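Local atomic coordinates of COG0546: Predicted phosphatases (Streptococcus pneumoniae, PDB entry 2AH5), a protein that probably acts as a phosphatase of the haloacid dehalogenase-like hydrolase family, although its physiological substrate is not known. Residues 6-11 / 103-108; 137-142 / 164-169; 158-163 / 176-181. All coordinates share one frame; numbering follows the deposited sequence.

Contact 1. Residues 6-11 / 103-108; sequences AIFFDL and YITTTK
CD2 of Tyr103 sits at the edge of the Phe8 ring, close to its plane, 3.6 Å from Phe8 CE1; the two rings meet obliquely with their planes at 87°. Ala6 CB lies at the edge of the Tyr103 ring, near its plane, by CE2, and the backbone O of Tyr103 lies in the plane of the Phe9 ring, at its edge. A CH-pi contact brings Thr105 CG2 4.3 Å from the centroid of the Phe8 ring, off its centre. Phe8 and Tyr103 share one face of the parallel sheet of the Rossmann-like HAD core; Phe9 lies on the other with Ile104. Tyr103 N bonds to Ile7 O, Phe9 N to Tyr103 O at 2.8 Å, and Thr105 N to Phe9 O, the last nearly straight at 170°. Beta-branched Ile104 and Thr105 suit such extended backbone, and the large aromatic side chains fill the buried space beside it. Thr105 OG1 is buried without a polar partner, lying 3.6 Å from Phe8 CB.

Beyond the strand ends the chemistry turns polar. Asp10 opens a DxDx(T/V) pattern, consistent with the HAD nucleophile, and Thr106 stands where the family's motif II threonine is expected. Thr106 OG1 is turned opposite its backbone N (chi1 -178°), from where it accepts a hydrogen bond from Lys108 N, 3.1 Å away, in an ST turn. Lys108 NZ reaches away to a salt bridge with Asp12. Two waters connect the strand ends: water 1 lies between Asp10 OD1 and Thr107 N, while water 2 donates to Asp10 OD1 at 3.0 Å and is 2.6 Å from Thr106 OG1.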
loop_
_atom_site.group_PDB
_atom_site.type_symbol
_atom_site.label_atom_id
_atom_site.label_comp_id
_atom_site.label_asym_id
_atom_site.label_seq_id
_atom_site.Cartn_x
_atom_site.Cartn_y
_atom_site.Cartn_z
ATOM N N ALA A 6 2.664 13.795 -11.982
ATOM C CA ALA A 6 2.763 12.348 -11.806
ATOM C C ALA A 6 2.034 11.952 -10.524
ATOM O O ALA A 6 2.073 12.676 -9.522
ATOM C CB ALA A 6 4.205 11.930 -11.732
ATOM N N ILE A 7 1.352 10.821 -10.580
ATOM C CA ILE A 7 0.554 10.357 -9.451
ATOM C C ILE A 7 1.038 8.979 -8.978
ATOM O O ILE A 7 1.148 8.043 -9.790
ATOM C CB ILE A 7 -0.954 10.306 -9.792
ATOM C CG1 ILE A 7 -1.460 11.673 -10.304
ATOM C CG2 ILE A 7 -1.735 9.833 -8.569
ATOM C CD1 ILE A 7 -2.982 11.706 -10.610
ATOM N N PHE A 8 1.374 8.880 -7.681
ATOM C CA PHE A 8 1.846 7.630 -7.060
ATOM C C PHE A 8 0.705 7.012 -6.235
ATOM O O PHE A 8 0.013 7.726 -5.511
ATOM C CB PHE A 8 3.024 7.889 -6.095
ATOM C CG PHE A 8 4.267 8.454 -6.744
ATOM C CD1 PHE A 8 4.413 8.502 -8.135
ATOM C CD2 PHE A 8 5.331 8.880 -5.935
ATOM C CE1 PHE A 8 5.590 9.003 -8.719
ATOM C CE2 PHE A 8 6.522 9.368 -6.512
ATOM C CZ PHE A 8 6.647 9.441 -7.892
ATOM N N PHE A 9 0.581 5.690 -6.274
ATOM C CA PHE A 9 -0.452 4.998 -5.523
ATOM C C PHE A 9 0.170 3.959 -4.595
ATOM O O PHE A 9 1.078 3.235 -5.021
ATOM C CB PHE A 9 -1.344 4.246 -6.481
ATOM C CG PHE A 9 -2.263 5.117 -7.258
ATOM C CD1 PHE A 9 -1.835 5.687 -8.438
ATOM C CD2 PHE A 9 -3.551 5.341 -6.813
ATOM C CE1 PHE A 9 -2.698 6.486 -9.180
ATOM C CE2 PHE A 9 -4.439 6.133 -7.570
ATOM C CZ PHE A 9 -3.989 6.700 -8.736
ATOM N N ASP A 10 -0.294 3.882 -3.346
ATOM C CA ASP A 10 -0.071 2.668 -2.528
ATOM C C ASP A 10 -0.929 1.554 -3.186
ATOM O O ASP A 10 -1.837 1.849 -3.953
ATOM C CB ASP A 10 -0.498 2.884 -1.052
ATOM C CG ASP A 10 0.184 1.891 -0.076
ATOM O OD1 ASP A 10 0.863 0.931 -0.516
ATOM O OD2 ASP A 10 0.041 2.070 1.160
ATOM N N LEU A 11 -0.640 0.290 -2.893
ATOM C CA LEU A 11 -1.301 -0.855 -3.553
ATOM C C LEU A 11 -2.327 -1.424 -2.598
ATOM O O LEU A 11 -3.495 -1.133 -2.729
ATOM C CB LEU A 11 -0.278 -1.938 -3.950
ATOM C CG LEU A 11 -0.797 -3.147 -4.739
ATOM C CD1 LEU A 11 -1.557 -2.720 -5.997
ATOM C CD2 LEU A 11 0.389 -4.062 -5.118
ATOM N N TYR A 103 1.987 5.663 -11.158
ATOM C CA TYR A 103 3.003 4.724 -10.646
ATOM C C TYR A 103 2.495 4.069 -9.381
ATOM O O TYR A 103 1.781 4.703 -8.568
ATOM C CB TYR A 103 4.315 5.468 -10.331
ATOM C CG TYR A 103 4.825 6.189 -11.543
ATOM C CD1 TYR A 103 5.576 5.505 -12.498
ATOM C CD2 TYR A 103 4.472 7.522 -11.785
ATOM C CE1 TYR A 103 6.020 6.142 -13.647
ATOM C CE2 TYR A 103 4.939 8.189 -12.936
ATOM C CZ TYR A 103 5.701 7.478 -13.855
ATOM O OH TYR A 103 6.159 8.095 -14.990
ATOM N N ILE A 104 2.840 2.798 -9.203
ATOM C CA ILE A 104 2.679 2.227 -7.881
ATOM C C ILE A 104 3.977 2.389 -7.075
ATOM O O ILE A 104 5.085 2.102 -7.578
ATOM C CB ILE A 104 2.245 0.752 -7.963
ATOM C CG1 ILE A 104 0.791 0.690 -8.433
ATOM C CG2 ILE A 104 2.387 0.069 -6.624
ATOM C CD1 ILE A 104 0.401 -0.653 -9.017
ATOM N N THR A 105 3.806 2.804 -5.814
ATOM C CA THR A 105 4.897 2.907 -4.806
ATOM C C THR A 105 4.474 2.181 -3.520
ATOM O O THR A 105 3.669 2.694 -2.744
ATOM C CB THR A 105 5.247 4.367 -4.478
ATOM O OG1 THR A 105 4.052 5.081 -4.110
ATOM C CG2 THR A 105 5.887 5.026 -5.633
ATOM N N THR A 106 4.967 0.954 -3.339
ATOM C CA THR A 106 4.503 0.101 -2.256
ATOM C C THR A 106 5.701 -0.472 -1.485
ATOM O O THR A 106 6.809 -0.506 -2.002
ATOM C CB THR A 106 3.637 -1.081 -2.806
ATOM O OG1 THR A 106 3.150 -1.879 -1.708
ATOM C CG2 THR A 106 4.454 -1.963 -3.807
ATOM N N THR A 107 5.470 -0.931 -0.254
ATOM C CA THR A 107 6.538 -1.644 0.447
ATOM C C THR A 107 6.332 -3.155 0.351
ATOM O O THR A 107 7.114 -3.904 0.918
ATOM C CB THR A 107 6.709 -1.210 1.905
ATOM O OG1 THR A 107 5.443 -1.277 2.558
ATOM C CG2 THR A 107 7.272 0.207 1.987
ATOM N N LYS A 108 5.300 -3.605 -0.371
ATOM C CA LYS A 108 5.283 -4.988 -0.899
ATOM C C LYS A 108 6.512 -5.156 -1.805
ATOM O O LYS A 108 6.944 -4.183 -2.440
ATOM C CB LYS A 108 4.018 -5.246 -1.732
ATOM C CG LYS A 108 3.567 -6.695 -1.810
ATOM C CD LYS A 108 2.050 -6.762 -1.958
ATOM C CE LYS A 108 1.491 -7.892 -1.078
ATOM N NZ LYS A 108 0.127 -7.614 -0.553
HETATM O O HOH W 1 2.981 0.046 0.916
HETATM O O HOH W 2 0.832 -2.047 -0.591
#

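Contact 2. Residues 137-142 / 164-169; sequences PHKADV and KFDMLG
The first turn of helix 139-149 comes up against helix 164-173 with the CA atoms of Ala140 and Gly169 only 4.4 Å apart. Glycine suits this place: with no side chain on that residue, Lys139 CG can approach to 4.3 Å from Gly169 CA, and Ala140, with its small methyl, adds little bulk beside it. Lys139 carries the rest of the contact. Its chain starts out opposite the backbone N (chi1 -169°) and then bends at each of the next three torsions, which folds it back so that its end crosses Asp166 obliquely. Lys139 CG passes Phe165 O at 3.6 Å, a carbonyl already bonded within its helix to Gly169 N. At the far end Lys139 NZ forms a salt bridge with Asp166 OD1, 3.3 Å away, while CE lies even nearer that oxygen, at 3.0 Å; the carboxylate therefore meets the side of the lysine's end as well as its ammonium group. The other oxygen, Asp166 OD2, accepts a weak hydrogen bond from Asp162 N. The positions of Lys139 and Asp166 are consistent with the motif III lysine and the second acidic residue of motif IV in HAD phosphatases.

At the helix start, His138 is the N-cap, and its backbone N donates to Asp141 OD2 at 3.1 Å. Ala140 also touches Glu172 and Thr173 further along helix 164-173. On another side of that helix, Met167, present as selenomethionine, packs on Lys177 and Ala179 of strand 176-180, while Lys139 adjoins Thr107 just after strand 102-106.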
loop_
_atom_site.group_PDB
_atom_site.type_symbol
_atom_site.label_atom_id
_atom_site.label_comp_id
_atom_site.label_asym_id
_atom_site.label_seq_id
_atom_site.Cartn_x
_atom_site.Cartn_y
_atom_site.Cartn_z
ATOM N N PRO A 137 14.191 -0.066 1.089
ATOM C CA PRO A 137 13.517 -0.854 2.143
ATOM C C PRO A 137 12.197 -0.279 2.697
ATOM O O PRO A 137 11.285 -1.046 3.091
ATOM C CB PRO A 137 14.575 -0.952 3.250
ATOM C CG PRO A 137 15.726 -0.156 2.809
ATOM C CD PRO A 137 15.412 0.596 1.578
ATOM N N HIS A 138 12.070 1.040 2.737
ATOM C CA HIS A 138 10.868 1.659 3.321
ATOM C C HIS A 138 10.180 2.574 2.336
ATOM O O HIS A 138 10.707 2.835 1.263
ATOM C CB HIS A 138 11.211 2.453 4.585
ATOM C CG HIS A 138 11.900 1.635 5.627
ATOM N ND1 HIS A 138 13.189 1.891 6.038
ATOM C CD2 HIS A 138 11.486 0.554 6.326
ATOM C CE1 HIS A 138 13.534 1.012 6.964
ATOM N NE2 HIS A 138 12.517 0.193 7.158
ATOM N N LYS A 139 9.017 3.089 2.735
ATOM C CA LYS A 139 8.194 3.912 1.835
ATOM C C LYS A 139 8.949 5.094 1.225
ATOM O O LYS A 139 8.867 5.322 -0.001
ATOM C CB LYS A 139 6.886 4.358 2.538
ATOM C CG LYS A 139 5.812 5.007 1.638
ATOM C CD LYS A 139 5.455 4.177 0.394
ATOM C CE LYS A 139 4.301 3.167 0.572
ATOM N NZ LYS A 139 4.228 2.449 1.840
ATOM N N ALA A 140 9.697 5.845 2.042
ATOM C CA ALA A 140 10.457 6.988 1.500
ATOM C C ALA A 140 11.446 6.581 0.387
ATOM O O ALA A 140 11.571 7.275 -0.624
ATOM C CB ALA A 140 11.198 7.754 2.634
ATOM N N ASP A 141 12.159 5.472 0.595
ATOM C CA ASP A 141 13.141 4.975 -0.397
ATOM C C ASP A 141 12.470 4.599 -1.730
ATOM O O ASP A 141 12.979 4.921 -2.830
ATOM C CB ASP A 141 13.875 3.774 0.180
ATOM C CG ASP A 141 14.472 4.070 1.549
ATOM O OD1 ASP A 141 15.288 5.005 1.647
ATOM O OD2 ASP A 141 14.082 3.400 2.526
ATOM N N VAL A 142 11.297 3.978 -1.629
ATOM C CA VAL A 142 10.527 3.597 -2.813
ATOM C C VAL A 142 10.099 4.854 -3.589
ATOM O O VAL A 142 10.252 4.941 -4.813
ATOM C CB VAL A 142 9.301 2.714 -2.406
ATOM C CG1 VAL A 142 8.461 2.362 -3.620
ATOM C CG2 VAL A 142 9.777 1.427 -1.701
ATOM N N LYS A 164 -0.383 5.797 7.743
ATOM C CA LYS A 164 0.601 6.718 8.303
ATOM C C LYS A 164 1.951 6.573 7.601
ATOM O O LYS A 164 2.697 7.547 7.468
ATOM C CB LYS A 164 0.746 6.481 9.818
ATOM C CG LYS A 164 1.185 5.079 10.172
ATOM C CD LYS A 164 0.938 4.743 11.640
ATOM C CE LYS A 164 2.061 5.270 12.509
ATOM N NZ LYS A 164 2.232 4.452 13.769
ATOM N N PHE A 165 2.276 5.361 7.153
ATOM C CA PHE A 165 3.548 5.146 6.428
ATOM C C PHE A 165 3.598 5.904 5.094
ATOM O O PHE A 165 4.631 6.440 4.726
ATOM C CB PHE A 165 3.807 3.648 6.246
ATOM C CG PHE A 165 3.738 2.877 7.536
ATOM C CD1 PHE A 165 4.859 2.758 8.340
ATOM C CD2 PHE A 165 2.546 2.283 7.949
ATOM C CE1 PHE A 165 4.800 2.043 9.557
ATOM C CE2 PHE A 165 2.476 1.575 9.151
ATOM C CZ PHE A 165 3.608 1.473 9.957
ATOM N N ASP A 166 2.463 5.966 4.400
ATOM C CA ASP A 166 2.340 6.751 3.168
ATOM C C ASP A 166 2.470 8.236 3.491
ATOM O O ASP A 166 3.114 8.963 2.771
ATOM C CB ASP A 166 0.957 6.523 2.529
ATOM C CG ASP A 166 0.799 5.116 1.957
ATOM O OD1 ASP A 166 1.791 4.563 1.438
ATOM O OD2 ASP A 166 -0.296 4.540 2.079
HETATM N N MSE A 167 1.828 8.678 4.575
HETATM C CA MSE A 167 1.837 10.104 4.916
HETATM C C MSE A 167 3.252 10.537 5.305
HETATM O O MSE A 167 3.732 11.581 4.859
HETATM C CB MSE A 167 0.877 10.408 6.079
HETATM C CG MSE A 167 -0.579 10.011 5.863
HETATM SE SE MSE A 167 -1.450 11.007 4.399
HETATM C CE MSE A 167 -1.103 9.741 2.836
ATOM N N LEU A 168 3.919 9.731 6.127
ATOM C CA LEU A 168 5.289 10.053 6.558
ATOM C C LEU A 168 6.268 9.959 5.385
ATOM O O LEU A 168 7.176 10.778 5.264
ATOM C CB LEU A 168 5.748 9.121 7.675
ATOM C CG LEU A 168 5.167 9.379 9.066
ATOM C CD1 LEU A 168 5.463 8.210 9.967
ATOM C CD2 LEU A 168 5.716 10.672 9.645
ATOM N N GLY A 169 6.091 8.949 4.535
ATOM C CA GLY A 169 6.878 8.842 3.303
ATOM C C GLY A 169 6.801 10.107 2.461
ATOM O O GLY A 169 7.824 10.589 1.944
#

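Contact 3. Residues 158-163 / 176-181; sequences IIIGDT and QKLAIT
The bond from Leu178 N to Ile159 O, 2.8 Å, is the shortest of four backbone hydrogen bonds that join these parallel strands. Ile159 N donates to Gln176 O, Gly161 N to Leu178 O, and Ile180 N to Gly161 O at 2.9 Å.

Around this backbone pairing, Ile158, Ile160, Leu178 and Ile180 supply branched aliphatic side chains, well suited to a buried parallel sheet, while Gln176 and Lys177 stand at the more open start of their strand. On one face Ile158 crosses Gln176, its CG1 3.7 Å from Gln176 CB, and its CD1 reaches Leu178 CB at 4.0 Å. Gln176 OE1 is hydrogen-bonded to Tyr208 OH. Ile160 and Ile180 meet at about a right angle, CG2 to CG2 at 3.7 Å. With chi1 at 72°, Ile180 holds CG1 over Gly161 O and places CD1 3.5 Å from Asp162 CB. Helix 204-208 packs on this face at Ile158, Ile160 and Leu178; on the face bearing Ile159 and Lys177 lies helix 164-173.

Past the strand, both Asp162 oxygens are engaged, OD1 by Thr14 OG1 and OD2 by Phe184 N, and Thr163 OG1 caps the start of helix 164-173 through a weak bond to Asp166 N. Strand 157-161, that helix and strand 176-180 form a beta-alpha-beta unit, in which Gly161-Asp162 and Asp166 are consistent with motif IV, whose acidic residues help bind magnesium in relatives.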
loop_
_atom_site.group_PDB
_atom_site.type_symbol
_atom_site.label_atom_id
_atom_site.label_comp_id
_atom_site.label_asym_id
_atom_site.label_seq_id
_atom_site.Cartn_x
_atom_site.Cartn_y
_atom_site.Cartn_z
ATOM N N ILE A 158 2.426 13.325 -6.161
ATOM C CA ILE A 158 1.526 13.186 -5.018
ATOM C C ILE A 158 1.370 11.690 -4.808
ATOM O O ILE A 158 1.379 10.925 -5.775
ATOM C CB ILE A 158 0.151 13.911 -5.263
ATOM C CG1 ILE A 158 -0.784 13.828 -4.034
ATOM C CG2 ILE A 158 -0.563 13.416 -6.520
ATOM C CD1 ILE A 158 -1.881 14.927 -4.077
ATOM N N ILE A 159 1.278 11.258 -3.556
ATOM C CA ILE A 159 0.950 9.848 -3.267
ATOM C C ILE A 159 -0.484 9.759 -2.738
ATOM O O ILE A 159 -0.922 10.581 -1.891
ATOM C CB ILE A 159 1.972 9.187 -2.310
ATOM C CG1 ILE A 159 1.693 7.685 -2.163
ATOM C CG2 ILE A 159 2.009 9.934 -0.934
ATOM C CD1 ILE A 159 2.836 6.921 -1.483
ATOM N N ILE A 160 -1.222 8.794 -3.284
ATOM C CA ILE A 160 -2.562 8.473 -2.851
ATOM C C ILE A 160 -2.401 7.234 -1.986
ATOM O O ILE A 160 -1.964 6.184 -2.480
ATOM C CB ILE A 160 -3.465 8.190 -4.097
ATOM C CG1 ILE A 160 -3.491 9.457 -4.990
ATOM C CG2 ILE A 160 -4.867 7.633 -3.669
ATOM C CD1 ILE A 160 -4.475 9.466 -6.183
ATOM N N GLY A 161 -2.706 7.363 -0.696
ATOM C CA GLY A 161 -2.439 6.275 0.243
ATOM C C GLY A 161 -3.347 6.232 1.456
ATOM O O GLY A 161 -4.009 7.232 1.774
ATOM N N ASP A 162 -3.371 5.068 2.118
ATOM C CA ASP A 162 -4.282 4.802 3.221
ATOM C C ASP A 162 -3.644 4.700 4.610
ATOM O O ASP A 162 -4.372 4.500 5.571
ATOM C CB ASP A 162 -5.123 3.534 2.962
ATOM C CG ASP A 162 -4.284 2.257 2.971
ATOM O OD1 ASP A 162 -3.244 2.222 2.287
ATOM O OD2 ASP A 162 -4.658 1.304 3.696
ATOM N N THR A 163 -2.322 4.837 4.726
ATOM C CA THR A 163 -1.642 4.664 6.024
ATOM C C THR A 163 -0.711 5.801 6.447
ATOM O O THR A 163 -0.243 6.611 5.618
ATOM C CB THR A 163 -0.782 3.366 6.059
ATOM O OG1 THR A 163 0.383 3.546 5.246
ATOM C CG2 THR A 163 -1.556 2.127 5.602
ATOM N N GLN A 176 3.441 15.674 -2.353
ATOM C CA GLN A 176 2.158 15.917 -1.712
ATOM C C GLN A 176 1.546 14.571 -1.261
ATOM O O GLN A 176 1.976 13.503 -1.701
ATOM C CB GLN A 176 1.219 16.633 -2.656
ATOM C CG GLN A 176 1.515 18.143 -2.838
ATOM C CD GLN A 176 0.472 18.801 -3.686
ATOM O OE1 GLN A 176 -0.726 18.571 -3.495
ATOM N NE2 GLN A 176 0.906 19.604 -4.654
ATOM N N LYS A 177 0.557 14.644 -0.372
ATOM C CA LYS A 177 -0.079 13.447 0.212
ATOM C C LYS A 177 -1.583 13.605 0.156
ATOM O O LYS A 177 -2.137 14.636 0.586
ATOM C CB LYS A 177 0.413 13.161 1.650
ATOM C CG LYS A 177 0.944 14.391 2.411
ATOM C CD LYS A 177 1.206 14.091 3.889
ATOM C CE LYS A 177 2.185 15.071 4.520
ATOM N NZ LYS A 177 1.631 16.470 4.652
ATOM N N LEU A 178 -2.223 12.583 -0.408
ATOM C CA LEU A 178 -3.667 12.515 -0.505
ATOM C C LEU A 178 -4.140 11.295 0.290
ATOM O O LEU A 178 -3.871 10.134 -0.101
ATOM C CB LEU A 178 -4.093 12.399 -1.968
ATOM C CG LEU A 178 -5.582 12.666 -2.287
ATOM C CD1 LEU A 178 -5.729 13.028 -3.750
ATOM C CD2 LEU A 178 -6.512 11.522 -1.907
ATOM N N ALA A 179 -4.811 11.553 1.413
ATOM C CA ALA A 179 -5.251 10.474 2.307
ATOM C C ALA A 179 -6.557 9.864 1.814
ATOM O O ALA A 179 -7.476 10.585 1.439
ATOM C CB ALA A 179 -5.443 10.990 3.763
ATOM N N ILE A 180 -6.649 8.539 1.862
ATOM C CA ILE A 180 -7.909 7.867 1.533
ATOM C C ILE A 180 -8.367 7.036 2.718
ATOM O O ILE A 180 -7.538 6.487 3.459
ATOM C CB ILE A 180 -7.831 7.044 0.216
ATOM C CG1 ILE A 180 -6.981 5.754 0.374
ATOM C CG2 ILE A 180 -7.414 7.992 -0.958
ATOM C CD1 ILE A 180 -7.798 4.517 0.863
ATOM N N THR A 181 -9.683 6.966 2.920
ATOM C CA THR A 181 -10.211 6.390 4.155
ATOM C C THR A 181 -11.084 5.154 3.931
ATOM O O THR A 181 -11.699 4.659 4.887
ATOM C CB THR A 181 -11.017 7.441 4.963
ATOM O OG1 THR A 181 -12.150 7.840 4.189
ATOM C CG2 THR A 181 -10.174 8.684 5.260
#

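All three contacts are largely buried, but they hold different parts of one fold. Contacts 1 and 3 pair strands in the same parallel sheet and are joined edge to edge, since Phe8 lies between Ile158 and Ile160, with probable hydrogen bonds to both. Their chemistry is regular backbone bonding with aromatic packing in one and aliphatic packing in the other. Contact 2 instead joins two helices that pack on one side of that sheet, burying less surface and relying on a salt bridge. At the C-terminal strand ends they converge: Asp10 OD2 lies 2.7 Å from Asp166 OD2, near Asp162, with Lys139 beside Thr105, a cluster consistent with a HAD active site.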